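PDB 5G5Z: ABC transporter, substrate-binding protein from Streptococcus pneumoniae, which binds short- and long-chain fructooligosaccharides such as kestose, nystose and inulin for import, as the solute-binding part of the FusABC-MsmK ABC transporter. Local coordinates for residues Y117-I122 and D308-T313; K347-F352 and A372-K377; K3-M8 and L319-K324. All coordinates share one frame; numbering follows the deposited sequence.

Contacts 1 and 3 lie close together, with centres about 14 Å apart. They share a mixed four-stranded sheet: strand 4-10 belongs to contact 3 and edge strand 310-312 to contact 1. Helix 319-329 follows strand 310-312 in the chain and touches it, Ile312 CD1 lying 4.0 Å from Thr322 CG2. Contact 3 pairs the start of the chain with this helix, so both segments of contact 1 fall between its own two. Contact 2 comes later in the chain. Its centre is about 25 Å from contact 1 and 27 Å from contact 3. Contacts 1 and 2 both supply residues to the sugar pocket, while contact 3 packs a helix on the shared sheet.

Contact 1: Y117-I122 and D308-T313; sequences YSFPWI and DKMVIT
The carbonyl oxygen of Phe119 accepts a nearly straight hydrogen bond from Lys309 N, 2.9 Å long with an N-H...O angle of 162°. The donor comes in tilted from the carbonyl plane. Phe119 also gives a bond: its N reaches Met310 O at 3.0 Å, this time in the carbonyl plane and at 151°. Lys309 and Met310 thus both face Phe119, which makes a classic beta bulge. A C-H...O contact from Ser118 CA also meets Met310 O.

Two residues further along each segment, a water bridges the backbones. It is hydrogen-bonded to Tyr117 O and accepts from Ile312 N at 2.9 Å.

The side chains split around these bonds. Ser118 CB packs on Val311 CG1 and on the side chain of Asp308. Ser118 OG bonds to Arg307 O, while Asp308 OD2 is held by Ala67 N. Asp308 OD1 turns back to take a weak bond from Met310 N. Helix 69-77 lies nearby, with Leu72 touching both Ser118 and Val311. Phe119 instead lies with Met310 and Ile312. Its ring edge meets the end of Ile312, CE2 to CD1 at 3.9 Å, and Ile326 of helix 319-329 adds to this apolar cluster.

The bulge lies between two sheets. Trp121 pairs with Ala306 in a three-stranded sheet, while strand 310-312 is the edge of a four-stranded one. The bulge also brings together two residues of the sugar site: Lys309 binds substrate and Trp121 touches a fructose. The Trp121 indole NE1 is tied to Asn339. With its CG anti to the backbone N (chi1 169°), the indole leads away from Lys309, and the touch is left to the aliphatic stems, Trp121 CB lying 3.5 Å from Lys309 CG.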
loop_
_atom_site.group_PDB
_atom_site.type_symbol
_atom_site.label_atom_id
_atom_site.label_comp_id
_atom_site.label_asym_id
_atom_site.label_seq_id
_atom_site.Cartn_x
_atom_site.Cartn_y
_atom_site.Cartn_z
ATOM N N TYR B 117 8.369 -5.036 -26.541
ATOM C CA TYR B 117 7.064 -5.344 -25.964
ATOM C C TYR B 117 6.180 -4.130 -25.719
ATOM O O TYR B 117 5.021 -4.306 -25.315
ATOM C CB TYR B 117 7.219 -6.103 -24.633
ATOM C CG TYR B 117 7.816 -7.480 -24.803
ATOM C CD1 TYR B 117 7.099 -8.490 -25.428
ATOM C CD2 TYR B 117 9.106 -7.764 -24.362
ATOM C CE1 TYR B 117 7.640 -9.752 -25.598
ATOM C CE2 TYR B 117 9.663 -9.032 -24.530
ATOM C CZ TYR B 117 8.921 -10.019 -25.144
ATOM O OH TYR B 117 9.460 -11.279 -25.325
ATOM N N SER B 118 6.666 -2.909 -25.941
ATOM C CA SER B 118 5.821 -1.754 -25.647
ATOM C C SER B 118 6.294 -0.576 -26.471
ATOM O O SER B 118 7.376 -0.598 -27.065
ATOM C CB SER B 118 5.850 -1.400 -24.164
ATOM O OG SER B 118 7.181 -1.101 -23.761
ATOM N N PHE B 119 5.470 0.464 -26.487
ATOM C CA PHE B 119 5.753 1.648 -27.267
ATOM C C PHE B 119 6.013 2.797 -26.314
ATOM O O PHE B 119 5.216 3.007 -25.391
ATOM C CB PHE B 119 4.575 1.962 -28.195
ATOM C CG PHE B 119 4.346 0.907 -29.237
ATOM C CD1 PHE B 119 5.069 0.919 -30.418
ATOM C CD2 PHE B 119 3.434 -0.115 -29.025
ATOM C CE1 PHE B 119 4.873 -0.055 -31.377
ATOM C CE2 PHE B 119 3.238 -1.105 -29.989
ATOM C CZ PHE B 119 3.955 -1.073 -31.160
ATOM N N PRO B 120 7.121 3.514 -26.449
ATOM C CA PRO B 120 7.552 4.420 -25.383
ATOM C C PRO B 120 6.968 5.816 -25.503
ATOM O O PRO B 120 6.469 6.238 -26.547
ATOM C CB PRO B 120 9.081 4.476 -25.566
ATOM C CG PRO B 120 9.266 4.287 -27.053
ATOM C CD PRO B 120 8.132 3.394 -27.523
ATOM N N TRP B 121 7.076 6.536 -24.398
ATOM C CA TRP B 121 7.012 7.989 -24.387
ATOM C C TRP B 121 8.436 8.530 -24.425
ATOM O O TRP B 121 9.277 8.130 -23.614
ATOM C CB TRP B 121 6.280 8.457 -23.131
ATOM C CG TRP B 121 6.327 9.917 -22.792
ATOM C CD1 TRP B 121 5.470 10.880 -23.229
ATOM C CD2 TRP B 121 7.215 10.563 -21.854
ATOM N NE1 TRP B 121 5.791 12.090 -22.661
ATOM C CE2 TRP B 121 6.850 11.923 -21.808
ATOM C CE3 TRP B 121 8.298 10.126 -21.073
ATOM C CZ2 TRP B 121 7.515 12.852 -21.000
ATOM C CZ3 TRP B 121 8.960 11.056 -20.271
ATOM C CH2 TRP B 121 8.560 12.406 -20.246
ATOM N N ILE B 122 8.708 9.425 -25.369
ATOM C CA ILE B 122 10.005 10.088 -25.502
ATOM C C ILE B 122 9.769 11.594 -25.449
ATOM O O ILE B 122 8.912 12.114 -26.173
ATOM C CB ILE B 122 10.708 9.696 -26.820
ATOM C CG1 ILE B 122 10.948 8.167 -26.883
ATOM C CG2 ILE B 122 12.028 10.488 -27.003
ATOM C CD1 ILE B 122 11.527 7.664 -28.228
ATOM N N ASP B 308 7.040 2.007 -21.453
ATOM C CA ASP B 308 5.737 1.463 -21.815
ATOM C C ASP B 308 4.656 2.511 -21.586
ATOM O O ASP B 308 4.260 2.746 -20.445
ATOM C CB ASP B 308 5.425 0.202 -21.021
ATOM C CG ASP B 308 3.944 -0.172 -21.103
ATOM O OD1 ASP B 308 3.326 0.077 -22.160
ATOM O OD2 ASP B 308 3.402 -0.710 -20.119
ATOM N N LYS B 309 4.189 3.127 -22.673
ATOM C CA LYS B 309 2.947 3.879 -22.691
ATOM C C LYS B 309 1.892 3.213 -23.568
ATOM O O LYS B 309 0.847 3.811 -23.820
ATOM C CB LYS B 309 3.198 5.317 -23.151
ATOM C CG LYS B 309 3.827 6.204 -22.087
ATOM C CD LYS B 309 2.992 6.214 -20.810
ATOM C CE LYS B 309 3.780 6.814 -19.651
ATOM N NZ LYS B 309 2.861 7.315 -18.589
ATOM N N MET B 310 2.140 1.990 -24.036
ATOM C CA MET B 310 1.157 1.241 -24.815
ATOM C C MET B 310 1.616 -0.196 -25.019
ATOM O O MET B 310 2.736 -0.423 -25.490
ATOM C CB MET B 310 0.927 1.915 -26.171
ATOM C CG MET B 310 -0.083 1.214 -27.057
ATOM S SD MET B 310 -1.603 2.121 -27.423
ATOM C CE MET B 310 -1.090 3.410 -28.512
ATOM N N VAL B 311 0.774 -1.172 -24.662
ATOM C CA VAL B 311 1.040 -2.570 -24.972
ATOM C C VAL B 311 -0.130 -3.135 -25.762
ATOM O O VAL B 311 -1.273 -2.677 -25.642
ATOM C CB VAL B 311 1.313 -3.424 -23.714
ATOM C CG1 VAL B 311 2.622 -3.012 -23.094
ATOM C CG2 VAL B 311 0.191 -3.302 -22.703
ATOM N N ILE B 312 0.171 -4.139 -26.587
ATOM C CA ILE B 312 -0.824 -4.828 -27.399
ATOM C C ILE B 312 -1.072 -6.188 -26.782
ATOM O O ILE B 312 -0.117 -6.901 -26.455
ATOM C CB ILE B 312 -0.367 -4.964 -28.859
ATOM C CG1 ILE B 312 -0.070 -3.585 -29.444
ATOM C CG2 ILE B 312 -1.431 -5.686 -29.676
ATOM C CD1 ILE B 312 0.330 -3.595 -30.922
ATOM N N THR B 313 -2.351 -6.541 -26.593
ATOM C CA THR B 313 -2.689 -7.787 -25.917
ATOM C C THR B 313 -2.791 -8.942 -26.903
ATOM O O THR B 313 -2.939 -8.756 -28.113
ATOM C CB THR B 313 -4.018 -7.692 -25.173
ATOM O OG1 THR B 313 -5.083 -7.656 -26.136
ATOM C CG2 THR B 313 -4.056 -6.471 -24.269
HETATM O O HOH W 1 2.774 -5.335 -26.592
#

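Contact 2: K347-F352 and A372-K377; sequences KQQNIF and AELRQK. With GLC (alpha-D-glucopyranose), chain F; FRU (beta-D-fructofuranose), chain C; FRU (beta-D-fructofuranose), chain D.
Leu374 packs against the loop 347-352 and forms the tight part of this contact. Its CD2 methyl lies 3.6 Å from Ile351 CD1, and the two side chains lie alongside one another, running opposite ways. The same methyl reaches Gln349 CB at 3.7 Å, where the side chains meet at a slant. With Leu374 CG anti to the backbone N (chi1 -173°), both methyls are carried into the loop. Leu366 adds further apolar cover by touching Gln349 and Ile351.

The other end is looser and partly open to solvent. Only the amide nitrogen of Gln348 comes near the stem of Lys377, Gln348 NE2 lying 4.1 Å from Lys377 CD. Lys377 NZ makes a long salt bridge with Glu373 on its own helix. The amide oxygen of Gln349 is held by Thr369, outside the two segments.

The side of the helix that meets the sugar is more polar. Arg375 is extended from CG to NE, which carries its guanidinium away from the loop and into the ligand. Arg375 NH1 bonds to O3 of the chain C fructose at 2.7 Å and to O1 of the same fructose at 2.8 Å. A weak bond runs from Arg375 NH1 to O3 of the chain D fructose. Glucose C3 sits 3.4 Å from Arg375 CZ, over the centre of one guanidinium face. Glu379 and the carbonyl of Asn339 hold NE, which helps fix the rotation of the group.

Gln376 NE2 bonds to Ala372 O from above the carbonyl plane, on the face opposite Gln376 N, and lies near glucose C6. Helix 371-378 therefore packs on the loop with one side and forms part of the kestose-binding pocket of this solute-binding protein with another.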
loop_
_atom_site.group_PDB
_atom_site.type_symbol
_atom_site.label_atom_id
_atom_site.label_comp_id
_atom_site.label_asym_id
_atom_site.label_seq_id
_atom_site.Cartn_x
_atom_site.Cartn_y
_atom_site.Cartn_z
ATOM N N LYS B 347 -14.348 27.101 -27.175
ATOM C CA LYS B 347 -14.937 27.396 -25.878
ATOM C C LYS B 347 -13.960 27.241 -24.724
ATOM O O LYS B 347 -13.949 28.080 -23.821
ATOM C CB LYS B 347 -16.165 26.506 -25.638
ATOM C CG LYS B 347 -17.428 26.965 -26.373
ATOM C CD LYS B 347 -17.489 26.436 -27.800
ATOM C CE LYS B 347 -18.499 27.210 -28.635
ATOM N NZ LYS B 347 -18.453 26.808 -30.068
ATOM N N GLN B 348 -13.133 26.203 -24.731
ATOM C CA GLN B 348 -12.172 25.960 -23.665
ATOM C C GLN B 348 -10.831 26.633 -23.971
ATOM O O GLN B 348 -10.496 26.916 -25.127
ATOM C CB GLN B 348 -11.975 24.456 -23.471
ATOM C CG GLN B 348 -11.303 24.055 -22.172
ATOM C CD GLN B 348 -11.059 22.569 -22.116
ATOM O OE1 GLN B 348 -11.052 21.901 -23.147
ATOM N NE2 GLN B 348 -10.869 22.037 -20.915
ATOM N N GLN B 349 -10.067 26.899 -22.909
ATOM C CA GLN B 349 -8.707 27.397 -23.073
ATOM C C GLN B 349 -7.884 26.403 -23.893
ATOM O O GLN B 349 -8.167 25.202 -23.921
ATOM C CB GLN B 349 -8.063 27.620 -21.708
ATOM C CG GLN B 349 -7.241 28.879 -21.571
ATOM C CD GLN B 349 -6.657 29.040 -20.172
ATOM O OE1 GLN B 349 -7.369 28.956 -19.169
ATOM N NE2 GLN B 349 -5.348 29.258 -20.103
ATOM N N ASN B 350 -6.869 26.912 -24.581
ATOM C CA ASN B 350 -6.017 26.090 -25.430
ATOM C C ASN B 350 -4.565 26.252 -25.033
ATOM O O ASN B 350 -4.096 27.365 -24.805
ATOM C CB ASN B 350 -6.163 26.455 -26.900
ATOM C CG ASN B 350 -7.495 26.045 -27.458
ATOM O OD1 ASN B 350 -7.677 24.898 -27.857
ATOM N ND2 ASN B 350 -8.440 26.984 -27.499
ATOM N N ILE B 351 -3.853 25.129 -24.974
ATOM C CA ILE B 351 -2.415 25.181 -24.740
ATOM C C ILE B 351 -1.687 25.778 -25.941
ATOM O O ILE B 351 -0.706 26.516 -25.785
ATOM C CB ILE B 351 -1.891 23.776 -24.414
ATOM C CG1 ILE B 351 -2.391 23.325 -23.038
ATOM C CG2 ILE B 351 -0.389 23.758 -24.535
ATOM C CD1 ILE B 351 -1.825 24.124 -21.889
ATOM N N PHE B 352 -2.152 25.477 -27.155
ATOM C CA PHE B 352 -1.478 25.865 -28.388
ATOM C C PHE B 352 -2.368 26.726 -29.265
ATOM O O PHE B 352 -3.599 26.686 -29.178
ATOM C CB PHE B 352 -1.079 24.650 -29.237
ATOM C CG PHE B 352 -0.108 23.732 -28.572
ATOM C CD1 PHE B 352 1.243 24.071 -28.490
ATOM C CD2 PHE B 352 -0.530 22.517 -28.058
ATOM C CE1 PHE B 352 2.149 23.222 -27.882
ATOM C CE2 PHE B 352 0.370 21.656 -27.456
ATOM C CZ PHE B 352 1.721 22.010 -27.372
ATOM N N ALA B 372 -0.253 22.580 -15.626
ATOM C CA ALA B 372 -0.625 21.185 -15.418
ATOM C C ALA B 372 -2.136 20.981 -15.417
ATOM O O ALA B 372 -2.615 19.889 -15.750
ATOM C CB ALA B 372 -0.030 20.699 -14.099
ATOM N N GLU B 373 -2.899 22.016 -15.061
ATOM C CA GLU B 373 -4.347 21.858 -14.946
ATOM C C GLU B 373 -5.017 21.811 -16.315
ATOM O O GLU B 373 -5.812 20.911 -16.598
ATOM C CB GLU B 373 -4.926 22.981 -14.093
ATOM C CG GLU B 373 -6.419 23.172 -14.267
ATOM C CD GLU B 373 -6.942 24.290 -13.403
ATOM O OE1 GLU B 373 -6.403 24.469 -12.290
ATOM O OE2 GLU B 373 -7.866 24.999 -13.844
ATOM N N LEU B 374 -4.700 22.762 -17.188
ATOM C CA LEU B 374 -5.183 22.666 -18.560
ATOM C C LEU B 374 -4.576 21.461 -19.273
ATOM O O LEU B 374 -5.227 20.833 -20.119
ATOM C CB LEU B 374 -4.840 23.947 -19.312
ATOM C CG LEU B 374 -5.441 24.056 -20.713
ATOM C CD1 LEU B 374 -6.934 23.852 -20.643
ATOM C CD2 LEU B 374 -5.115 25.412 -21.302
ATOM N N ARG B 375 -3.329 21.125 -18.956
ATOM C CA ARG B 375 -2.715 19.994 -19.634
ATOM C C ARG B 375 -3.488 18.714 -19.350
ATOM O O ARG B 375 -3.866 17.984 -20.270
ATOM C CB ARG B 375 -1.258 19.853 -19.217
ATOM C CG ARG B 375 -0.603 18.625 -19.813
ATOM C CD ARG B 375 0.835 18.497 -19.343
ATOM N NE ARG B 375 1.501 17.413 -20.046
ATOM C CZ ARG B 375 2.769 17.068 -19.867
ATOM N NH1 ARG B 375 3.523 17.725 -18.992
ATOM N NH2 ARG B 375 3.271 16.062 -20.566
ATOM N N GLN B 376 -3.757 18.436 -18.077
ATOM C CA GLN B 376 -4.327 17.138 -17.779
ATOM C C GLN B 376 -5.787 17.052 -18.186
ATOM O O GLN B 376 -6.317 15.945 -18.316
ATOM C CB GLN B 376 -4.101 16.805 -16.296
ATOM C CG GLN B 376 -4.751 17.711 -15.295
ATOM C CD GLN B 376 -4.229 17.453 -13.883
ATOM O OE1 GLN B 376 -4.642 16.501 -13.215
ATOM N NE2 GLN B 376 -3.311 18.299 -13.429
ATOM N N LYS B 377 -6.420 18.186 -18.466
ATOM C CA LYS B 377 -7.759 18.194 -19.032
ATOM C C LYS B 377 -7.762 17.889 -20.530
ATOM O O LYS B 377 -8.748 17.331 -21.042
ATOM C CB LYS B 377 -8.418 19.556 -18.789
ATOM C CG LYS B 377 -8.817 19.834 -17.357
ATOM C CD LYS B 377 -9.336 21.259 -17.236
ATOM C CE LYS B 377 -10.012 21.502 -15.892
ATOM N NZ LYS B 377 -10.275 22.949 -15.619
HETATM C C1 GLC F . 3.233 15.826 -15.421
HETATM C C2 GLC F . 2.729 14.798 -16.421
HETATM C C3 GLC F . 1.546 15.305 -17.171
HETATM C C4 GLC F . 0.449 15.631 -16.246
HETATM C C5 GLC F . 0.927 16.655 -15.248
HETATM C C6 GLC F . -0.196 16.970 -14.307
HETATM O O2 GLC F . 3.798 14.476 -17.338
HETATM O O3 GLC F . 1.083 14.354 -18.189
HETATM O O4 GLC F . -0.633 16.237 -16.998
HETATM O O5 GLC F . 2.084 16.124 -14.519
HETATM O O6 GLC F . -0.343 15.950 -13.374
HETATM C C1 FRU C . 5.938 17.115 -16.282
HETATM C C2 FRU C . 4.865 17.802 -15.415
HETATM C C3 FRU C . 4.229 19.188 -15.740
HETATM C C4 FRU C . 3.455 19.460 -14.475
HETATM C C5 FRU C . 4.113 18.783 -13.541
HETATM C C6 FRU C . 3.208 18.505 -12.389
HETATM O O1 FRU C . 5.951 17.664 -17.594
HETATM O O2 FRU C . 3.760 16.994 -16.085
HETATM O O3 FRU C . 3.395 19.243 -16.812
HETATM O O4 FRU C . 3.391 20.912 -14.094
HETATM O O5 FRU C . 4.579 17.420 -14.245
HETATM O O6 FRU C . 3.614 17.298 -11.761
HETATM C C1 FRU D . 8.274 16.929 -17.934
HETATM C C2 FRU D . 7.276 18.010 -18.176
HETATM C C3 FRU D . 7.157 18.398 -19.430
HETATM C C4 FRU D . 6.757 19.916 -19.325
HETATM C C5 FRU D . 7.741 20.367 -18.211
HETATM C C6 FRU D . 7.254 21.576 -17.411
HETATM O O1 FRU D . 8.011 15.766 -18.713
HETATM O O3 FRU D . 6.147 17.667 -20.176
HETATM O O4 FRU D . 7.045 20.615 -20.439
HETATM O O5 FRU D . 7.858 19.331 -17.409
HETATM O O6 FRU D . 8.099 21.636 -16.302
#

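Contact 3: K3-M8 and L319-K324; sequences KTLKFM and LELTAK
Helix 319-329 packs here on a mixed sheet of strand order 2-1-3-4, consistent with one lobe of a PBP2-type solute-binding protein. Strand 4-8 and helix 319-324 cross at -71°, with their axes 10.1 Å apart. The link is made mostly by side chains.

Leu5 points at the helix and carries most of the strand's part. Its CD2 methyl meets Leu321 CD2 at 4.1 Å. The same methyl lies 3.8 Å from Thr322 OG1, while Leu5 CD1 approaches that oxygen from 4.0 Å. The polar needs of this hydroxyl are met elsewhere: it is hydrogen-bonded to Asn316 and to the carbonyl of Asn318, just before the segment. Thr322 OG1 is anti to the carbonyl carbon (chi1 -54°), and the CG2 methyl points instead toward Phe7. Phe7 CZ comes no nearer to that methyl than 4.4 Å, so the two segments only just touch here. Near the start of the chain, Leu321 CD2 reaches the backbone of Lys3, 4.0 Å from its N.

The sheet and other helices close in around the pair. Strand 35-41 runs alongside strand 4-10, and its Ile36 touches both Leu5 and Phe7. Val34 touches Leu5 and Leu321. Trp325, further along helix 319-329, fills in beside the Phe7 ring, meeting it edge-to-face, and helix 85-91 packs on the helix through Leu87 and Tyr91.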
loop_
_atom_site.group_PDB
_atom_site.type_symbol
_atom_site.label_atom_id
_atom_site.label_comp_id
_atom_site.label_asym_id
_atom_site.label_seq_id
_atom_site.Cartn_x
_atom_site.Cartn_y
_atom_site.Cartn_z
ATOM N N LYS B 3 -12.676 -0.706 -37.785
ATOM C CA LYS B 3 -13.285 0.581 -37.486
ATOM C C LYS B 3 -13.331 0.861 -35.978
ATOM O O LYS B 3 -13.291 2.020 -35.554
ATOM C CB LYS B 3 -14.695 0.648 -38.080
ATOM C CG LYS B 3 -15.517 1.858 -37.647
ATOM C CD LYS B 3 -15.122 3.115 -38.404
ATOM C CE LYS B 3 -15.465 4.366 -37.607
ATOM N NZ LYS B 3 -16.757 4.238 -36.864
ATOM N N THR B 4 -13.414 -0.193 -35.163
ATOM C CA THR B 4 -13.476 -0.028 -33.716
ATOM C C THR B 4 -12.458 -0.917 -33.009
ATOM O O THR B 4 -12.294 -2.092 -33.340
ATOM C CB THR B 4 -14.880 -0.325 -33.167
ATOM O OG1 THR B 4 -15.819 0.614 -33.710
ATOM C CG2 THR B 4 -14.888 -0.193 -31.660
ATOM N N LEU B 5 -11.786 -0.336 -32.020
ATOM C CA LEU B 5 -10.867 -1.024 -31.134
ATOM C C LEU B 5 -11.227 -0.687 -29.694
ATOM O O LEU B 5 -11.721 0.410 -29.403
ATOM C CB LEU B 5 -9.422 -0.610 -31.410
ATOM C CG LEU B 5 -8.891 -0.877 -32.817
ATOM C CD1 LEU B 5 -7.630 -0.071 -33.047
ATOM C CD2 LEU B 5 -8.617 -2.354 -33.006
ATOM N N LYS B 6 -10.976 -1.633 -28.794
ATOM C CA LYS B 6 -11.144 -1.415 -27.366
ATOM C C LYS B 6 -9.771 -1.196 -26.731
ATOM O O LYS B 6 -8.901 -2.079 -26.789
ATOM C CB LYS B 6 -11.862 -2.595 -26.717
ATOM C CG LYS B 6 -12.142 -2.410 -25.235
ATOM C CD LYS B 6 -13.457 -1.681 -24.981
ATOM C CE LYS B 6 -13.847 -1.753 -23.518
ATOM N NZ LYS B 6 -15.290 -2.090 -23.362
ATOM N N PHE B 7 -9.576 -0.012 -26.151
ATOM C CA PHE B 7 -8.364 0.335 -25.426
ATOM C C PHE B 7 -8.722 0.631 -23.979
ATOM O O PHE B 7 -9.749 1.265 -23.693
ATOM C CB PHE B 7 -7.642 1.573 -26.007
ATOM C CG PHE B 7 -7.074 1.381 -27.389
ATOM C CD1 PHE B 7 -6.964 0.120 -27.953
ATOM C CD2 PHE B 7 -6.634 2.480 -28.120
ATOM C CE1 PHE B 7 -6.437 -0.047 -29.235
ATOM C CE2 PHE B 7 -6.117 2.329 -29.392
ATOM C CZ PHE B 7 -6.018 1.052 -29.954
ATOM N N MET B 8 -7.879 0.148 -23.081
ATOM C CA MET B 8 -7.857 0.603 -21.709
ATOM C C MET B 8 -6.883 1.771 -21.638
ATOM O O MET B 8 -5.851 1.770 -22.321
ATOM C CB MET B 8 -7.429 -0.532 -20.775
ATOM C CG MET B 8 -7.491 -0.197 -19.283
ATOM S SD MET B 8 -6.558 -1.342 -18.243
ATOM C CE MET B 8 -7.247 -2.910 -18.741
ATOM N N LEU B 319 -4.040 -6.486 -35.674
ATOM C CA LEU B 319 -2.741 -5.934 -35.306
ATOM C C LEU B 319 -2.300 -4.847 -36.284
ATOM O O LEU B 319 -1.752 -3.820 -35.868
ATOM C CB LEU B 319 -1.699 -7.054 -35.233
ATOM C CG LEU B 319 -1.992 -8.175 -34.240
ATOM C CD1 LEU B 319 -0.972 -9.310 -34.381
ATOM C CD2 LEU B 319 -1.995 -7.617 -32.830
ATOM N N GLU B 320 -2.542 -5.047 -37.582
ATOM C CA GLU B 320 -2.186 -4.032 -38.570
ATOM C C GLU B 320 -2.902 -2.717 -38.294
ATOM O O GLU B 320 -2.284 -1.644 -38.304
ATOM C CB GLU B 320 -2.512 -4.514 -39.982
ATOM C CG GLU B 320 -2.230 -3.454 -41.047
ATOM C CD GLU B 320 -2.149 -4.016 -42.464
ATOM O OE1 GLU B 320 -2.506 -5.197 -42.679
ATOM O OE2 GLU B 320 -1.717 -3.268 -43.369
ATOM N N LEU B 321 -4.217 -2.783 -38.057
ATOM C CA LEU B 321 -4.982 -1.581 -37.727
ATOM C C LEU B 321 -4.457 -0.925 -36.460
ATOM O O LEU B 321 -4.268 0.296 -36.411
ATOM C CB LEU B 321 -6.456 -1.928 -37.566
ATOM C CG LEU B 321 -7.368 -0.751 -37.227
ATOM C CD1 LEU B 321 -7.390 0.242 -38.377
ATOM C CD2 LEU B 321 -8.767 -1.261 -36.937
ATOM N N THR B 322 -4.224 -1.725 -35.416
ATOM C CA THR B 322 -3.682 -1.187 -34.174
ATOM C C THR B 322 -2.331 -0.520 -34.407
ATOM O O THR B 322 -2.079 0.584 -33.903
ATOM C CB THR B 322 -3.561 -2.302 -33.132
ATOM O OG1 THR B 322 -4.825 -2.956 -32.971
ATOM C CG2 THR B 322 -3.117 -1.754 -31.793
ATOM N N ALA B 323 -1.449 -1.181 -35.174
ATOM C CA ALA B 323 -0.106 -0.657 -35.390
ATOM C C ALA B 323 -0.147 0.670 -36.125
ATOM O O ALA B 323 0.625 1.581 -35.811
ATOM C CB ALA B 323 0.744 -1.666 -36.172
ATOM N N LYS B 324 -1.025 0.791 -37.122
ATOM C CA LYS B 324 -1.120 2.040 -37.870
ATOM C C LYS B 324 -1.692 3.148 -37.001
ATOM O O LYS B 324 -1.256 4.303 -37.092
ATOM C CB LYS B 324 -1.960 1.827 -39.120
ATOM C CG LYS B 324 -1.278 0.902 -40.128
ATOM C CD LYS B 324 -2.044 0.787 -41.431
ATOM C CE LYS B 324 -1.277 -0.084 -42.431
ATOM N NZ LYS B 324 -1.978 -0.225 -43.741
#